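Local atomic coordinates of uncharacterized protein YGR203W (Saccharomyces cerevisiae, PDB entry 3FS5), a protein that acts as a protein phosphatase of the Cdc25-like family, built on a single rhodanese-type domain. Residues D42-D50 with E136-W147. Numbering follows the deposited sequence.
Sequences DYMGGHIKD and ESVTAGYLPDLW
The carbonyl oxygen of Gly45 is gripped by two donors on opposite faces of its plane: the indole NE1 of Trp147 at 3.2 Å and the backbone N of Leu143, also at 3.2 Å. Trp147 suits its place because its single N-H lies at the ring edge, so Gly45 O sits close to the indole plane. Glycine suits position 45, the third residue of a type II turn from Tyr43 to Gly46, where phi is positive and a CB would crowd NE1 of Trp147 and CD1 of Leu146. Within the same turn, Met44, bent at its thioether, brings CE to Leu146 CD1, 3.7 Å away. Farther along, His47 and Ala140 form an antiparallel hydrogen-bonded pair, with Ala140 N to His47 O at 2.8 Å and nearly straight (171°). The His47 side chain, its CG set between backbone N and carbonyl carbon (chi1 53°), lays its ring between Ala140 O over one face and Tyr43 OH over the other, while CE1 meets the small Ala140 CB at 3.5 Å. A serine in place of His47 would probably leave a gap between these two oxygens and cost the Ala140 methyl its contact with the imidazole. Lys49 N extends the pairing to Val138 O, and its aliphatic CD rests against Ser137 O. This short two-stranded antiparallel sheet ties the chain's C-terminal tail to the loop following strand 33-37 of the parallel rhodanese-fold sheet.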
loop_
_atom_site.group_PDB
_atom_site.type_symbol
_atom_site.label_atom_id
_atom_site.label_comp_id
_atom_site.label_asym_id
_atom_site.label_seq_id
_atom_site.Cartn_x
_atom_site.Cartn_y
_atom_site.Cartn_z
ATOM N N ASP A 42 -2.821 -14.981 1.995
ATOM C CA ASP A 42 -3.392 -14.700 0.680
ATOM C C ASP A 42 -2.490 -13.792 -0.166
ATOM O O ASP A 42 -2.877 -13.309 -1.228
ATOM C CB ASP A 42 -4.824 -14.139 0.791
ATOM C CG ASP A 42 -4.984 -13.070 1.860
ATOM O OD1 ASP A 42 -4.184 -13.003 2.811
ATOM O OD2 ASP A 42 -5.960 -12.297 1.750
ATOM N N TYR A 43 -1.268 -13.594 0.311
ATOM C CA TYR A 43 -0.270 -12.800 -0.392
ATOM C C TYR A 43 0.207 -13.646 -1.572
ATOM O O TYR A 43 0.739 -13.130 -2.555
ATOM C CB TYR A 43 0.889 -12.504 0.566
ATOM C CG TYR A 43 2.122 -11.868 -0.032
ATOM C CD1 TYR A 43 3.262 -12.632 -0.302
ATOM C CD2 TYR A 43 2.179 -10.494 -0.261
ATOM C CE1 TYR A 43 4.429 -12.041 -0.776
ATOM C CE2 TYR A 43 3.339 -9.892 -0.737
ATOM C CZ TYR A 43 4.459 -10.667 -0.989
ATOM O OH TYR A 43 5.612 -10.065 -1.437
ATOM N N MET A 44 -0.012 -14.954 -1.460
ATOM C CA MET A 44 0.384 -15.932 -2.471
ATOM C C MET A 44 -0.219 -15.685 -3.850
ATOM O O MET A 44 -1.381 -15.310 -3.971
ATOM C CB MET A 44 -0.012 -17.342 -2.001
ATOM C CG MET A 44 0.225 -18.454 -3.027
ATOM S SD MET A 44 -0.440 -20.072 -2.510
ATOM C CE MET A 44 -2.086 -19.998 -3.193
ATOM N N GLY A 45 0.581 -15.909 -4.889
ATOM C CA GLY A 45 0.094 -15.745 -6.245
ATOM C C GLY A 45 0.494 -14.489 -6.988
ATOM O O GLY A 45 0.108 -14.315 -8.143
ATOM N N GLY A 46 1.257 -13.615 -6.339
ATOM C CA GLY A 46 1.681 -12.388 -6.987
ATOM C C GLY A 46 1.520 -11.161 -6.104
ATOM O O GLY A 46 0.656 -11.122 -5.225
ATOM N N HIS A 47 2.356 -10.154 -6.342
ATOM C CA HIS A 47 2.308 -8.918 -5.570
ATOM C C HIS A 47 2.881 -7.755 -6.368
ATOM O O HIS A 47 3.553 -7.953 -7.380
ATOM C CB HIS A 47 3.069 -9.088 -4.250
ATOM C CG HIS A 47 4.466 -9.600 -4.419
ATOM N ND1 HIS A 47 5.541 -8.774 -4.670
ATOM C CD2 HIS A 47 4.958 -10.861 -4.401
ATOM C CE1 HIS A 47 6.635 -9.504 -4.800
ATOM N NE2 HIS A 47 6.309 -10.774 -4.641
ATOM N N ILE A 48 2.608 -6.541 -5.913
ATOM C CA ILE A 48 3.089 -5.357 -6.600
ATOM C C ILE A 48 4.590 -5.204 -6.383
ATOM O O ILE A 48 5.082 -5.330 -5.262
ATOM C CB ILE A 48 2.321 -4.115 -6.112
ATOM C CG1 ILE A 48 0.831 -4.298 -6.440
ATOM C CG2 ILE A 48 2.893 -2.841 -6.747
ATOM C CD1 ILE A 48 -0.066 -3.157 -5.982
ATOM N N LYS A 49 5.313 -4.953 -7.471
ATOM C CA LYS A 49 6.762 -4.809 -7.428
ATOM C C LYS A 49 7.238 -3.722 -6.468
ATOM O O LYS A 49 6.685 -2.618 -6.432
ATOM C CB LYS A 49 7.293 -4.524 -8.840
ATOM C CG LYS A 49 8.812 -4.513 -8.965
ATOM C CD LYS A 49 9.227 -4.211 -10.404
ATOM C CE LYS A 49 10.742 -4.149 -10.561
ATOM N NZ LYS A 49 11.392 -5.442 -10.203
ATOM N N ASP A 50 8.270 -4.053 -5.698
ATOM C CA ASP A 50 8.876 -3.150 -4.724
ATOM C C ASP A 50 8.003 -2.798 -3.515
ATOM O O ASP A 50 8.361 -1.927 -2.725
ATOM C CB ASP A 50 9.345 -1.859 -5.406
ATOM C CG ASP A 50 10.330 -2.118 -6.537
ATOM O OD1 ASP A 50 11.148 -3.058 -6.425
ATOM O OD2 ASP A 50 10.291 -1.371 -7.538
ATOM N N GLU A 136 5.375 -7.653 -16.192
ATOM C CA GLU A 136 6.589 -7.900 -15.423
ATOM C C GLU A 136 7.231 -6.666 -14.801
ATOM O O GLU A 136 7.954 -6.776 -13.808
ATOM C CB GLU A 136 7.628 -8.584 -16.317
ATOM C CG GLU A 136 7.092 -9.751 -17.131
ATOM C CD GLU A 136 8.055 -10.184 -18.227
ATOM O OE1 GLU A 136 9.200 -10.572 -17.900
ATOM O OE2 GLU A 136 7.668 -10.136 -19.417
ATOM N N SER A 137 6.981 -5.498 -15.383
ATOM C CA SER A 137 7.572 -4.270 -14.871
ATOM C C SER A 137 6.900 -3.720 -13.616
ATOM O O SER A 137 7.496 -2.912 -12.904
ATOM C CB SER A 137 7.592 -3.189 -15.962
ATOM O OG SER A 137 6.288 -2.753 -16.306
ATOM N N VAL A 138 5.673 -4.155 -13.334
ATOM C CA VAL A 138 4.960 -3.666 -12.154
ATOM C C VAL A 138 4.420 -4.762 -11.230
ATOM O O VAL A 138 4.009 -4.480 -10.105
ATOM C CB VAL A 138 3.781 -2.738 -12.550
ATOM C CG1 VAL A 138 4.310 -1.507 -13.275
ATOM C CG2 VAL A 138 2.787 -3.487 -13.425
ATOM N N THR A 139 4.423 -6.004 -11.702
ATOM C CA THR A 139 3.929 -7.127 -10.907
ATOM C C THR A 139 5.007 -8.194 -10.756
ATOM O O THR A 139 5.635 -8.587 -11.737
ATOM C CB THR A 139 2.693 -7.765 -11.565
ATOM O OG1 THR A 139 1.663 -6.784 -11.680
ATOM C CG2 THR A 139 2.177 -8.937 -10.728
ATOM N N ALA A 140 5.205 -8.666 -9.530
ATOM C CA ALA A 140 6.220 -9.679 -9.248
ATOM C C ALA A 140 5.638 -10.977 -8.694
ATOM O O ALA A 140 4.632 -10.966 -7.984
ATOM C CB ALA A 140 7.244 -9.118 -8.270
ATOM N N GLY A 141 6.288 -12.091 -9.027
ATOM C CA GLY A 141 5.862 -13.400 -8.556
ATOM C C GLY A 141 4.461 -13.829 -8.956
ATOM O O GLY A 141 3.823 -14.612 -8.253
ATOM N N TYR A 142 3.986 -13.341 -10.095
ATOM C CA TYR A 142 2.645 -13.666 -10.560
ATOM C C TYR A 142 2.518 -15.111 -11.037
ATOM O O TYR A 142 3.364 -15.608 -11.785
ATOM C CB TYR A 142 2.252 -12.716 -11.686
ATOM C CG TYR A 142 0.819 -12.847 -12.140
ATOM C CD1 TYR A 142 -0.237 -12.674 -11.243
ATOM C CD2 TYR A 142 0.514 -13.093 -13.478
ATOM C CE1 TYR A 142 -1.561 -12.736 -11.669
ATOM C CE2 TYR A 142 -0.805 -13.157 -13.914
ATOM C CZ TYR A 142 -1.835 -12.975 -13.006
ATOM O OH TYR A 142 -3.140 -13.020 -13.438
ATOM N N LEU A 143 1.457 -15.779 -10.591
ATOM C CA LEU A 143 1.190 -17.163 -10.971
ATOM C C LEU A 143 -0.151 -17.214 -11.693
ATOM O O LEU A 143 -1.202 -17.373 -11.068
ATOM C CB LEU A 143 1.159 -18.051 -9.730
ATOM C CG LEU A 143 2.463 -18.100 -8.929
ATOM C CD1 LEU A 143 2.255 -18.893 -7.654
ATOM C CD2 LEU A 143 3.563 -18.729 -9.773
ATOM N N PRO A 144 -0.128 -17.078 -13.028
ATOM C CA PRO A 144 -1.306 -17.089 -13.902
ATOM C C PRO A 144 -2.282 -18.224 -13.627
ATOM O O PRO A 144 -3.496 -18.031 -13.660
ATOM C CB PRO A 144 -0.698 -17.187 -15.300
ATOM C CG PRO A 144 0.618 -16.498 -15.142
ATOM C CD PRO A 144 1.108 -17.048 -13.830
ATOM N N ASP A 145 -1.741 -19.407 -13.362
ATOM C CA ASP A 145 -2.557 -20.585 -13.096
ATOM C C ASP A 145 -3.587 -20.400 -11.987
ATOM O O ASP A 145 -4.745 -20.791 -12.134
ATOM C CB ASP A 145 -1.659 -21.773 -12.753
ATOM C CG ASP A 145 -1.715 -22.860 -13.801
ATOM O OD1 ASP A 145 -2.799 -23.462 -13.972
ATOM O OD2 ASP A 145 -0.680 -23.108 -14.457
ATOM N N LEU A 146 -3.164 -19.805 -10.877
ATOM C CA LEU A 146 -4.053 -19.592 -9.739
ATOM C C LEU A 146 -5.228 -18.662 -10.006
ATOM O O LEU A 146 -6.261 -18.763 -9.347
ATOM C CB LEU A 146 -3.260 -19.057 -8.548
ATOM C CG LEU A 146 -2.180 -19.974 -7.971
ATOM C CD1 LEU A 146 -1.509 -19.273 -6.801
ATOM C CD2 LEU A 146 -2.797 -21.289 -7.522
ATOM N N TRP A 147 -5.080 -17.759 -10.968
ATOM C CA TRP A 147 -6.149 -16.811 -11.263
ATOM C C TRP A 147 -7.077 -17.234 -12.402
ATOM O O TRP A 147 -8.026 -16.522 -12.732
ATOM C CB TRP A 147 -5.548 -15.431 -11.550
ATOM C CG TRP A 147 -4.710 -14.919 -10.411
ATOM C CD1 TRP A 147 -3.409 -15.238 -10.142
ATOM C CD2 TRP A 147 -5.141 -14.067 -9.345
ATOM N NE1 TRP A 147 -3.004 -14.641 -8.974
ATOM C CE2 TRP A 147 -4.049 -13.916 -8.462
ATOM C CE3 TRP A 147 -6.347 -13.419 -9.047
ATOM C CZ2 TRP A 147 -4.126 -13.142 -7.298
ATOM C CZ3 TRP A 147 -6.425 -12.649 -7.888
ATOM C CH2 TRP A 147 -5.319 -12.518 -7.029
#